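Local coordinates for protein B (Streptococcus agalactiae, PDB 5H6I) that permeabilizes membranes as a secreted pore-forming toxin, the CAMP factor, and is also grouped with the bacterial IgG Fc-binding proteins, at residues G130-L134 with Q151-V155; G61-E65 with N124-G128; K44-D48 with V99-T103. One frame throughout, in Å; residues are numbered along the deposited sequence.

Contact 1 of 3, residues G130-L134 with Q151-V155; sequences GITKL and QVNDV
Gln151 meets the 130-134 helix by laying the aliphatic part of its side chain against Leu134 and the amide end beside Lys133. With CG anti to the backbone N (chi1 -172°) the chain heads across the interface, where CG comes within 3.6 Å of Leu134 CA; a bend at chi2 (50°) then turns the amide along the neighbouring helix. There NE2 lies 3.6 Å from Lys133 CB and 3.7 Å from Gly130 O, the latter too long to count as a hydrogen bond, and the two side chains, Lys133 and Gln151, cross at about a right angle. Next in sequence, Val152 offers a single methyl: its CG2 is 3.7 Å from Leu134 CD1. Asp154 stays at the margin, its OD2 4.7 Å from Lys133 NZ, too far for a salt bridge, though the opposite charges may attract weakly. Val155 closes the series one turn after Gln151. Its CG2 approaches Gly130 O at 3.6 Å and Leu134 CD2 at 4.0 Å, so Leu134 is flanked by three residues of the 151-155 segment. The axes of segments 130-134 and 151-155 run nearly antiparallel (166°), 9.2 Å apart at closest approach; they belong to the successive helices 121-139 and 145-163, an alpha-helical hairpin, and helix 93-115 packs against it through Val105 and Ala108. No hydrogen bond joins the two segments, so the hairpin is held here by van der Waals packing of aliphatic groups, with Gln151 contributing both its CG methylene and the flank of its amide, and any attraction between Lys133 and Asp154 at most a weak supplement.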
ATOM      1  N   GLY A 130       7.061 -10.788   6.197  1.00 53.65           N
ATOM      2  CA  GLY A 130       7.477 -10.252   7.483  1.00 50.24           C
ATOM      3  C   GLY A 130       6.415  -9.385   8.129  1.00 50.25           C
ATOM      4  O   GLY A 130       6.203  -9.450   9.344  1.00 46.33           O
ATOM      5  N   ILE A 131       5.739  -8.553   7.333  1.00 47.90           N
ATOM      6  CA  ILE A 131       4.644  -7.744   7.862  1.00 56.88           C
ATOM      7  C   ILE A 131       3.518  -8.641   8.358  1.00 51.31           C
ATOM      8  O   ILE A 131       2.860  -8.342   9.362  1.00 48.36           O
ATOM      9  CB  ILE A 131       4.148  -6.747   6.799  1.00 62.77           C
ATOM     10  CG1 ILE A 131       5.310  -5.901   6.275  1.00 53.75           C
ATOM     11  CG2 ILE A 131       3.055  -5.854   7.367  1.00 49.21           C
ATOM     12  CD1 ILE A 131       4.896  -4.880   5.239  1.00 57.18           C
ATOM     13  N   THR A 132       3.281  -9.756   7.662  1.00 52.88           N
ATOM     14  CA  THR A 132       2.306 -10.735   8.132  1.00 42.86           C
ATOM     15  C   THR A 132       2.694 -11.272   9.504  1.00 52.66           C
ATOM     16  O   THR A 132       1.856 -11.370  10.407  1.00 54.37           O
ATOM     17  CB  THR A 132       2.184 -11.876   7.119  1.00 51.84           C
ATOM     18  OG1 THR A 132       1.483 -11.415   5.956  1.00 44.07           O
ATOM     19  CG2 THR A 132       1.439 -13.059   7.723  1.00 35.79           C
ATOM     20  N   LYS A 133       3.974 -11.611   9.682  1.00 55.41           N
ATOM     21  CA  LYS A 133       4.440 -12.100  10.975  1.00 51.84           C
ATOM     22  C   LYS A 133       4.293 -11.042  12.061  1.00 52.17           C
ATOM     23  O   LYS A 133       4.097 -11.380  13.233  1.00 54.04           O
ATOM     24  CB  LYS A 133       5.896 -12.554  10.870  1.00 58.48           C
ATOM     25  CG  LYS A 133       6.062 -14.047  10.642  1.00 64.36           C
ATOM     26  CD  LYS A 133       7.238 -14.351   9.725  1.00 69.05           C
ATOM     27  CE  LYS A 133       8.566 -14.087  10.416  1.00 78.22           C
ATOM     28  NZ  LYS A 133       9.724 -14.421   9.540  1.00 79.63           N
ATOM     29  N   LEU A 134       4.378  -9.762  11.695  1.00 56.17           N
ATOM     30  CA  LEU A 134       4.233  -8.703  12.689  1.00 56.57           C
ATOM     31  C   LEU A 134       2.775  -8.529  13.096  1.00 62.13           C
ATOM     32  O   LEU A 134       2.460  -8.448  14.289  1.00 61.34           O
ATOM     33  CB  LEU A 134       4.804  -7.393  12.145  1.00 50.68           C
ATOM     34  CG  LEU A 134       4.697  -6.179  13.070  1.00 41.78           C
ATOM     35  CD1 LEU A 134       5.200  -6.522  14.462  1.00 39.13           C
ATOM     36  CD2 LEU A 134       5.468  -5.001  12.498  1.00 41.57           C
ATOM     37  N   GLN A 151       9.820  -8.712  16.774  1.00 57.75           N
ATOM     38  CA  GLN A 151       9.347  -8.868  15.404  1.00 54.19           C
ATOM     39  C   GLN A 151       9.411  -7.554  14.634  1.00 60.70           C
ATOM     40  O   GLN A 151       9.602  -7.563  13.412  1.00 58.10           O
ATOM     41  CB  GLN A 151       7.922  -9.422  15.403  1.00 55.03           C
ATOM     42  CG  GLN A 151       7.396  -9.796  14.028  1.00 61.12           C
ATOM     43  CD  GLN A 151       8.352 -10.683  13.254  1.00 69.57           C
ATOM     44  OE1 GLN A 151       8.888 -11.655  13.787  1.00 70.46           O
ATOM     45  NE2 GLN A 151       8.571 -10.349  11.987  1.00 63.54           N
ATOM     46  N   VAL A 152       9.256  -6.422  15.324  1.00 55.70           N
ATOM     47  CA  VAL A 152       9.391  -5.126  14.663  1.00 60.75           C
ATOM     48  C   VAL A 152      10.807  -4.951  14.130  1.00 66.74           C
ATOM     49  O   VAL A 152      11.014  -4.419  13.032  1.00 59.62           O
ATOM     50  CB  VAL A 152       8.996  -3.992  15.629  1.00 57.96           C
ATOM     51  CG1 VAL A 152       9.513  -2.651  15.131  1.00 50.02           C
ATOM     52  CG2 VAL A 152       7.486  -3.950  15.806  1.00 55.41           C
ATOM     53  N   ASN A 153      11.803  -5.410  14.892  1.00 61.98           N
ATOM     54  CA  ASN A 153      13.179  -5.357  14.415  1.00 65.05           C
ATOM     55  C   ASN A 153      13.415  -6.339  13.276  1.00 66.77           C
ATOM     56  O   ASN A 153      14.227  -6.066  12.384  1.00 63.86           O
ATOM     57  CB  ASN A 153      14.146  -5.630  15.567  1.00 67.08           C
ATOM     58  CG  ASN A 153      14.103  -4.548  16.629  1.00 71.82           C
ATOM     59  OD1 ASN A 153      13.937  -3.367  16.322  1.00 77.40           O
ATOM     60  ND2 ASN A 153      14.251  -4.945  17.887  1.00 79.64           N
ATOM     61  N   ASP A 154      12.725  -7.482  13.291  1.00 70.31           N
ATOM     62  CA  ASP A 154      12.788  -8.399  12.157  1.00 65.35           C
ATOM     63  C   ASP A 154      12.311  -7.717  10.882  1.00 57.91           C
ATOM     64  O   ASP A 154      12.912  -7.887   9.814  1.00 54.65           O
ATOM     65  CB  ASP A 154      11.945  -9.643  12.440  1.00 61.35           C
ATOM     66  CG  ASP A 154      12.789 -10.867  12.733  1.00 88.51           C
ATOM     67  OD1 ASP A 154      13.996 -10.705  13.014  1.00 89.43           O
ATOM     68  OD2 ASP A 154      12.244 -11.989  12.682  1.00 96.93           O
ATOM     69  N   VAL A 155      11.238  -6.933  10.980  1.00 58.46           N
ATOM     70  CA  VAL A 155      10.720  -6.220   9.817  1.00 63.80           C
ATOM     71  C   VAL A 155      11.716  -5.162   9.355  1.00 63.56           C
ATOM     72  O   VAL A 155      12.002  -5.037   8.158  1.00 64.79           O
ATOM     73  CB  VAL A 155       9.346  -5.606  10.141  1.00 54.41           C
ATOM     74  CG1 VAL A 155       8.968  -4.552   9.110  1.00 60.04           C
ATOM     75  CG2 VAL A 155       8.286  -6.695  10.218  1.00 59.31           C
TER

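Contact 2 of 3, residues G61-E65 with N124-G128; sequences GTDYE and NIDMG
Tyr64 reaches from the loop 61-65 to the helix 124-128, and its ring passes Gly128 before its hydroxyl meets Asn124 and Met127. At CB the side chain still points past the helix rather than at it. CG is set anti to the carbonyl carbon (chi1 -51°), and the ring extends from there toward the helix. CD1 grazes Gly128 CA, and CE1, farther out, lies 3.8 Å from that same CA and equally far from Met127 CE; both partners sit oblique to the ring. At the opposite ring edge, CE2 is 3.2 Å from Asn124 OD1, with the ring and amide planes 87° apart. The backbone at the root of the side chain is held locally: Thr62 to Glu65 form a type I beta turn, Thr62 OG1 accepts from Tyr64 N in an ST turn, and Tyr64 occupies the N-cap position where helix 65-84 of the N-terminal five-helix bundle starts, which is consistent with a fixed starting point for the ring. At the tip, Tyr64 OH donates to Asn124 OD1; the modelled 2.5 Å is very short, and the exact length is doubtful. Ser112 of helix 93-115 also hydrogen-bonds Asn124 OD1, so this oxygen has two partners, while Met127 CE lies 3.2 Å from Tyr64 OH. Beside the ring, Asp63 rests against the helix: its CB is 3.6 Å from Asn124 O and its OD1 3.4 Å from Ile125 CG1, but its polar end is held by a hydrogen bond between OD2 and Tyr177 OH. Gly128 has no side chain on the flank that faces Asp63 O, and there the backbones come close, Asp63 CA and Gly128 CA being 5.4 Å apart.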
ATOM      1  N   GLY A  61      -4.373  -6.870  -4.745  1.00 61.51           N
ATOM      2  CA  GLY A  61      -3.799  -7.944  -5.529  1.00 74.34           C
ATOM      3  C   GLY A  61      -2.306  -8.119  -5.392  1.00 78.31           C
ATOM      4  O   GLY A  61      -1.694  -8.789  -6.230  1.00 74.62           O
ATOM      5  N   THR A  62      -1.696  -7.543  -4.362  1.00 70.63           N
ATOM      6  CA  THR A  62      -0.263  -7.632  -4.139  1.00 59.92           C
ATOM      7  C   THR A  62       0.019  -8.500  -2.914  1.00 59.07           C
ATOM      8  O   THR A  62      -0.886  -9.109  -2.331  1.00 63.62           O
ATOM      9  CB  THR A  62       0.337  -6.233  -3.979  1.00 59.49           C
ATOM     10  OG1 THR A  62       0.138  -5.777  -2.636  1.00 60.58           O
ATOM     11  CG2 THR A  62      -0.322  -5.255  -4.941  1.00 65.25           C
ATOM     12  N   ASP A  63       1.292  -8.555  -2.520  1.00 56.42           N
ATOM     13  CA  ASP A  63       1.687  -9.271  -1.315  1.00 51.49           C
ATOM     14  C   ASP A  63       1.293  -8.538  -0.041  1.00 49.72           C
ATOM     15  O   ASP A  63       1.490  -9.081   1.052  1.00 55.15           O
ATOM     16  CB  ASP A  63       3.197  -9.517  -1.322  1.00 53.87           C
ATOM     17  CG  ASP A  63       3.654 -10.299  -2.536  1.00 49.67           C
ATOM     18  OD1 ASP A  63       3.345 -11.506  -2.616  1.00 54.41           O
ATOM     19  OD2 ASP A  63       4.318  -9.705  -3.411  1.00 44.76           O
ATOM     20  N   TYR A  64       0.747  -7.329  -0.154  1.00 45.60           N
ATOM     21  CA  TYR A  64       0.339  -6.537   0.997  1.00 56.30           C
ATOM     22  C   TYR A  64      -1.173  -6.377   1.088  1.00 61.90           C
ATOM     23  O   TYR A  64      -1.652  -5.561   1.880  1.00 58.33           O
ATOM     24  CB  TYR A  64       1.012  -5.163   0.957  1.00 47.49           C
ATOM     25  CG  TYR A  64       2.509  -5.229   0.758  1.00 51.59           C
ATOM     26  CD1 TYR A  64       3.367  -5.379   1.840  1.00 47.25           C
ATOM     27  CD2 TYR A  64       3.063  -5.151  -0.513  1.00 49.07           C
ATOM     28  CE1 TYR A  64       4.736  -5.443   1.661  1.00 52.92           C
ATOM     29  CE2 TYR A  64       4.430  -5.214  -0.701  1.00 53.20           C
ATOM     30  CZ  TYR A  64       5.262  -5.361   0.389  1.00 46.97           C
ATOM     31  OH  TYR A  64       6.623  -5.424   0.202  1.00 52.32           O
ATOM     32  N   GLU A  65      -1.938  -7.129   0.295  1.00 60.52           N
ATOM     33  CA  GLU A  65      -3.391  -7.019   0.358  1.00 57.80           C
ATOM     34  C   GLU A  65      -3.930  -7.647   1.637  1.00 58.62           C
ATOM     35  O   GLU A  65      -4.654  -7.001   2.403  1.00 66.11           O
ATOM     36  CB  GLU A  65      -4.023  -7.670  -0.872  1.00 68.66           C
ATOM     37  CG  GLU A  65      -5.545  -7.677  -0.855  1.00 72.33           C
ATOM     38  CD  GLU A  65      -6.136  -8.726  -1.778  1.00 88.20           C
ATOM     39  OE1 GLU A  65      -6.077  -8.537  -3.011  1.00 81.62           O
ATOM     40  OE2 GLU A  65      -6.660  -9.740  -1.268  1.00 80.40           O
ATOM     41  N   ASN A 124       9.270  -8.056  -2.488  1.00 44.22           N
ATOM     42  CA  ASN A 124       7.963  -7.778  -1.905  1.00 48.25           C
ATOM     43  C   ASN A 124       7.342  -9.029  -1.297  1.00 46.35           C
ATOM     44  O   ASN A 124       6.595  -8.933  -0.316  1.00 48.64           O
ATOM     45  CB  ASN A 124       7.034  -7.181  -2.960  1.00 46.29           C
ATOM     46  CG  ASN A 124       7.230  -5.687  -3.125  1.00 48.40           C
ATOM     47  OD1 ASN A 124       7.251  -4.941  -2.148  1.00 49.72           O
ATOM     48  ND2 ASN A 124       7.377  -5.243  -4.368  1.00 55.58           N
ATOM     49  N   ILE A 125       7.638 -10.204  -1.857  1.00 48.79           N
ATOM     50  CA  ILE A 125       7.115 -11.448  -1.300  1.00 45.63           C
ATOM     51  C   ILE A 125       7.697 -11.695   0.086  1.00 51.65           C
ATOM     52  O   ILE A 125       6.969 -11.994   1.040  1.00 53.71           O
ATOM     53  CB  ILE A 125       7.404 -12.623  -2.251  1.00 48.90           C
ATOM     54  CG1 ILE A 125       6.424 -12.619  -3.425  1.00 46.56           C
ATOM     55  CG2 ILE A 125       7.333 -13.949  -1.505  1.00 44.51           C
ATOM     56  CD1 ILE A 125       6.618 -13.778  -4.379  1.00 41.22           C
ATOM     57  N   ASP A 126       9.019 -11.568   0.220  1.00 53.55           N
ATOM     58  CA  ASP A 126       9.656 -11.810   1.509  1.00 55.98           C
ATOM     59  C   ASP A 126       9.255 -10.756   2.533  1.00 57.65           C
ATOM     60  O   ASP A 126       9.055 -11.070   3.711  1.00 56.99           O
ATOM     61  CB  ASP A 126      11.176 -11.849   1.346  1.00 45.57           C
ATOM     62  CG  ASP A 126      11.648 -13.076   0.592  1.00 50.02           C
ATOM     63  OD1 ASP A 126      10.839 -14.008   0.400  1.00 53.36           O
ATOM     64  OD2 ASP A 126      12.830 -13.108   0.189  1.00 60.80           O
ATOM     65  N   MET A 127       9.123  -9.500   2.101  1.00 43.53           N
ATOM     66  CA  MET A 127       8.787  -8.431   3.034  1.00 45.11           C
ATOM     67  C   MET A 127       7.320  -8.484   3.447  1.00 56.54           C
ATOM     68  O   MET A 127       6.993  -8.232   4.612  1.00 49.08           O
ATOM     69  CB  MET A 127       9.125  -7.073   2.419  1.00 41.55           C
ATOM     70  CG  MET A 127       9.712  -6.091   3.411  1.00 57.77           C
ATOM     71  SD  MET A 127       8.458  -5.012   4.112  1.00 83.60           S
ATOM     72  CE  MET A 127       8.114  -3.975   2.697  1.00 65.05           C
ATOM     73  N   GLY A 128       6.422  -8.803   2.511  1.00 52.22           N
ATOM     74  CA  GLY A 128       5.033  -9.011   2.878  1.00 51.24           C
ATOM     75  C   GLY A 128       4.855 -10.160   3.850  1.00 50.83           C
ATOM     76  O   GLY A 128       3.927 -10.156   4.663  1.00 52.98           O
TER

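Contact 3 of 3, residues K44-D48 with V99-T103; sequences KLDQD and VEALT
Lys44 and Val99 run alongside each other in opposite directions, with Lys44 CG 3.8 Å from Val99 CG1. The lysine leaves its backbone with CG anti to N (chi1 -174°) and bends at chi2 and chi4, which carries the ammonium group past the valine to Thr103. There the orientation changes: Lys44 and Thr103 cross at about a right angle, and NZ donates to Thr103 OG1 at 2.9 Å. The same nitrogen forms a salt bridge to Asp48 OD1 at 2.7 Å, one turn farther along its own helix, so one ammonium group links the carboxylate to the hydroxyl of the other helix. Leu45 stands at about a right angle to both Val99 and Leu102; its CD2 touches both, 3.7 Å from Val99 CG2 and 3.8 Å from Leu102 CD1. Asp48, set slantwise to Leu102, brings OD2 to 3.8 Å of Leu102 CB, a contact of oxygen with carbon and not a polar bond. The axes of segments 44-48 and 99-103, which lie on helices 35-58 and 93-115, run in the same general direction, 10.3 Å apart at closest approach and inclined by 29°. The parallel sense is consistent with an up-down-up order, helix 65-84 lying between them in sequence; it also packs on Leu102 through Val75 and Leu78. The contact therefore combines two chemistries: an aliphatic patch of Leu45, Val99 and Leu102, and beside it a polar link in which the charge of buried Asp48 is probably offset by Lys44, whose second bond to Thr103 is the direct polar tie between the segments.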
ATOM      1  N   LYS A  44      -4.849   7.536  18.185  1.00 64.26           N
ATOM      2  CA  LYS A  44      -3.814   6.993  17.312  1.00 65.79           C
ATOM      3  C   LYS A  44      -4.365   5.868  16.444  1.00 68.45           C
ATOM      4  O   LYS A  44      -3.987   5.736  15.274  1.00 72.23           O
ATOM      5  CB  LYS A  44      -2.630   6.497  18.142  1.00 57.98           C
ATOM      6  CG  LYS A  44      -1.441   6.037  17.314  1.00 67.64           C
ATOM      7  CD  LYS A  44      -0.772   7.206  16.609  1.00 69.51           C
ATOM      8  CE  LYS A  44       0.439   6.752  15.810  1.00 85.43           C
ATOM      9  NZ  LYS A  44       0.060   5.851  14.686  1.00 83.68           N
ATOM     10  N   LEU A  45      -5.262   5.049  16.997  1.00 61.42           N
ATOM     11  CA  LEU A  45      -5.866   3.979  16.210  1.00 57.78           C
ATOM     12  C   LEU A  45      -6.778   4.532  15.122  1.00 70.82           C
ATOM     13  O   LEU A  45      -6.994   3.869  14.100  1.00 71.07           O
ATOM     14  CB  LEU A  45      -6.635   3.022  17.121  1.00 61.36           C
ATOM     15  CG  LEU A  45      -5.773   2.116  18.007  1.00 57.17           C
ATOM     16  CD1 LEU A  45      -6.631   1.372  19.018  1.00 52.34           C
ATOM     17  CD2 LEU A  45      -4.967   1.141  17.162  1.00 57.32           C
ATOM     18  N   ASP A  46      -7.321   5.736  15.320  1.00 68.72           N
ATOM     19  CA  ASP A  46      -8.094   6.381  14.266  1.00 71.31           C
ATOM     20  C   ASP A  46      -7.197   6.938  13.168  1.00 68.27           C
ATOM     21  O   ASP A  46      -7.591   6.949  11.996  1.00 73.74           O
ATOM     22  CB  ASP A  46      -8.963   7.495  14.851  1.00 76.97           C
ATOM     23  CG  ASP A  46     -10.225   6.965  15.500  1.00 81.87           C
ATOM     24  OD1 ASP A  46     -10.419   5.731  15.494  1.00 78.44           O
ATOM     25  OD2 ASP A  46     -11.025   7.778  16.012  1.00 78.03           O
ATOM     26  N   GLN A  47      -5.996   7.403  13.525  1.00 61.78           N
ATOM     27  CA  GLN A  47      -5.033   7.815  12.510  1.00 67.26           C
ATOM     28  C   GLN A  47      -4.591   6.625  11.666  1.00 70.96           C
ATOM     29  O   GLN A  47      -4.460   6.736  10.441  1.00 69.58           O
ATOM     30  CB  GLN A  47      -3.828   8.484  13.172  1.00 69.03           C
ATOM     31  CG  GLN A  47      -2.647   8.717  12.243  1.00 83.30           C
ATOM     32  CD  GLN A  47      -1.430   9.258  12.971  1.00 92.66           C
ATOM     33  OE1 GLN A  47      -1.482   9.540  14.168  1.00 89.95           O
ATOM     34  NE2 GLN A  47      -0.325   9.406  12.248  1.00 91.47           N
ATOM     35  N   ASP A  48      -4.362   5.476  12.305  1.00 66.55           N
ATOM     36  CA  ASP A  48      -3.984   4.279  11.563  1.00 65.32           C
ATOM     37  C   ASP A  48      -5.147   3.754  10.730  1.00 62.79           C
ATOM     38  O   ASP A  48      -4.949   3.295   9.600  1.00 56.31           O
ATOM     39  CB  ASP A  48      -3.484   3.200  12.524  1.00 57.87           C
ATOM     40  CG  ASP A  48      -2.340   3.680  13.395  1.00 63.05           C
ATOM     41  OD1 ASP A  48      -1.678   4.670  13.020  1.00 74.18           O
ATOM     42  OD2 ASP A  48      -2.104   3.067  14.458  1.00 69.70           O
ATOM     43  N   VAL A  99      -0.268  -0.987  19.538  1.00 50.20           N
ATOM     44  CA  VAL A  99      -0.610   0.214  18.784  1.00 51.56           C
ATOM     45  C   VAL A  99       0.630   0.795  18.116  1.00 56.15           C
ATOM     46  O   VAL A  99       0.581   1.233  16.959  1.00 69.04           O
ATOM     47  CB  VAL A  99      -1.297   1.239  19.704  1.00 56.20           C
ATOM     48  CG1 VAL A  99      -1.367   2.604  19.035  1.00 52.20           C
ATOM     49  CG2 VAL A  99      -2.689   0.758  20.087  1.00 56.06           C
ATOM     50  N   GLU A 100       1.762   0.799  18.824  1.00 58.33           N
ATOM     51  CA  GLU A 100       2.996   1.322  18.246  1.00 63.56           C
ATOM     52  C   GLU A 100       3.468   0.466  17.078  1.00 59.71           C
ATOM     53  O   GLU A 100       3.951   0.994  16.070  1.00 64.82           O
ATOM     54  CB  GLU A 100       4.084   1.409  19.315  1.00 61.75           C
ATOM     55  CG  GLU A 100       3.826   2.453  20.385  1.00 77.56           C
ATOM     56  CD  GLU A 100       4.673   2.235  21.622  1.00 91.77           C
ATOM     57  OE1 GLU A 100       5.217   1.122  21.783  1.00 81.99           O
ATOM     58  OE2 GLU A 100       4.795   3.176  22.434  1.00101.95           O
ATOM     59  N   ALA A 101       3.337  -0.858  17.194  1.00 58.71           N
ATOM     60  CA  ALA A 101       3.762  -1.746  16.120  1.00 55.01           C
ATOM     61  C   ALA A 101       2.928  -1.571  14.857  1.00 60.61           C
ATOM     62  O   ALA A 101       3.371  -1.972  13.776  1.00 57.47           O
ATOM     63  CB  ALA A 101       3.708  -3.202  16.584  1.00 53.11           C
ATOM     64  N   LEU A 102       1.734  -0.984  14.969  1.00 52.79           N
ATOM     65  CA  LEU A 102       0.946  -0.690  13.776  1.00 56.39           C
ATOM     66  C   LEU A 102       1.573   0.429  12.957  1.00 53.88           C
ATOM     67  O   LEU A 102       1.436   0.447  11.729  1.00 53.72           O
ATOM     68  CB  LEU A 102      -0.486  -0.328  14.166  1.00 53.32           C
ATOM     69  CG  LEU A 102      -1.408  -1.516  14.448  1.00 55.76           C
ATOM     70  CD1 LEU A 102      -2.736  -1.041  15.008  1.00 54.39           C
ATOM     71  CD2 LEU A 102      -1.615  -2.341  13.187  1.00 51.42           C
ATOM     72  N   THR A 103       2.258   1.369  13.613  1.00 58.53           N
ATOM     73  CA  THR A 103       3.002   2.386  12.876  1.00 57.90           C
ATOM     74  C   THR A 103       4.165   1.762  12.116  1.00 54.18           C
ATOM     75  O   THR A 103       4.471   2.169  10.989  1.00 57.74           O
ATOM     76  CB  THR A 103       3.497   3.472  13.832  1.00 53.70           C
ATOM     77  OG1 THR A 103       2.376   4.094  14.474  1.00 65.36           O
ATOM     78  CG2 THR A 103       4.290   4.532  13.079  1.00 62.04           C
TER

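All three contacts lie in the N-terminal five-helix bundle and are mostly buried, with contact 2 nearest the middle, its centre about 9 Å from the centre of the chain, against about 16 Å for the other two. Contacts 1 and 2 share helix 121-139 and touch where Ile131 CD1 lies 3.6 Å from Tyr64 CE1. Contact 3 joins helices 35-58 and 93-115, and meets contact 1 through Ala101, whose CB packs on Val152 CG2. Contacts 2 and 3 do not touch. The chemistry of the three differs: the antiparallel hairpin of contact 1 has no hydrogen bond across it, contact 2 joins a loop to a helix through a tyrosine hydroxyl, and contact 3 adds a lysine-centred polar link at its partly exposed side.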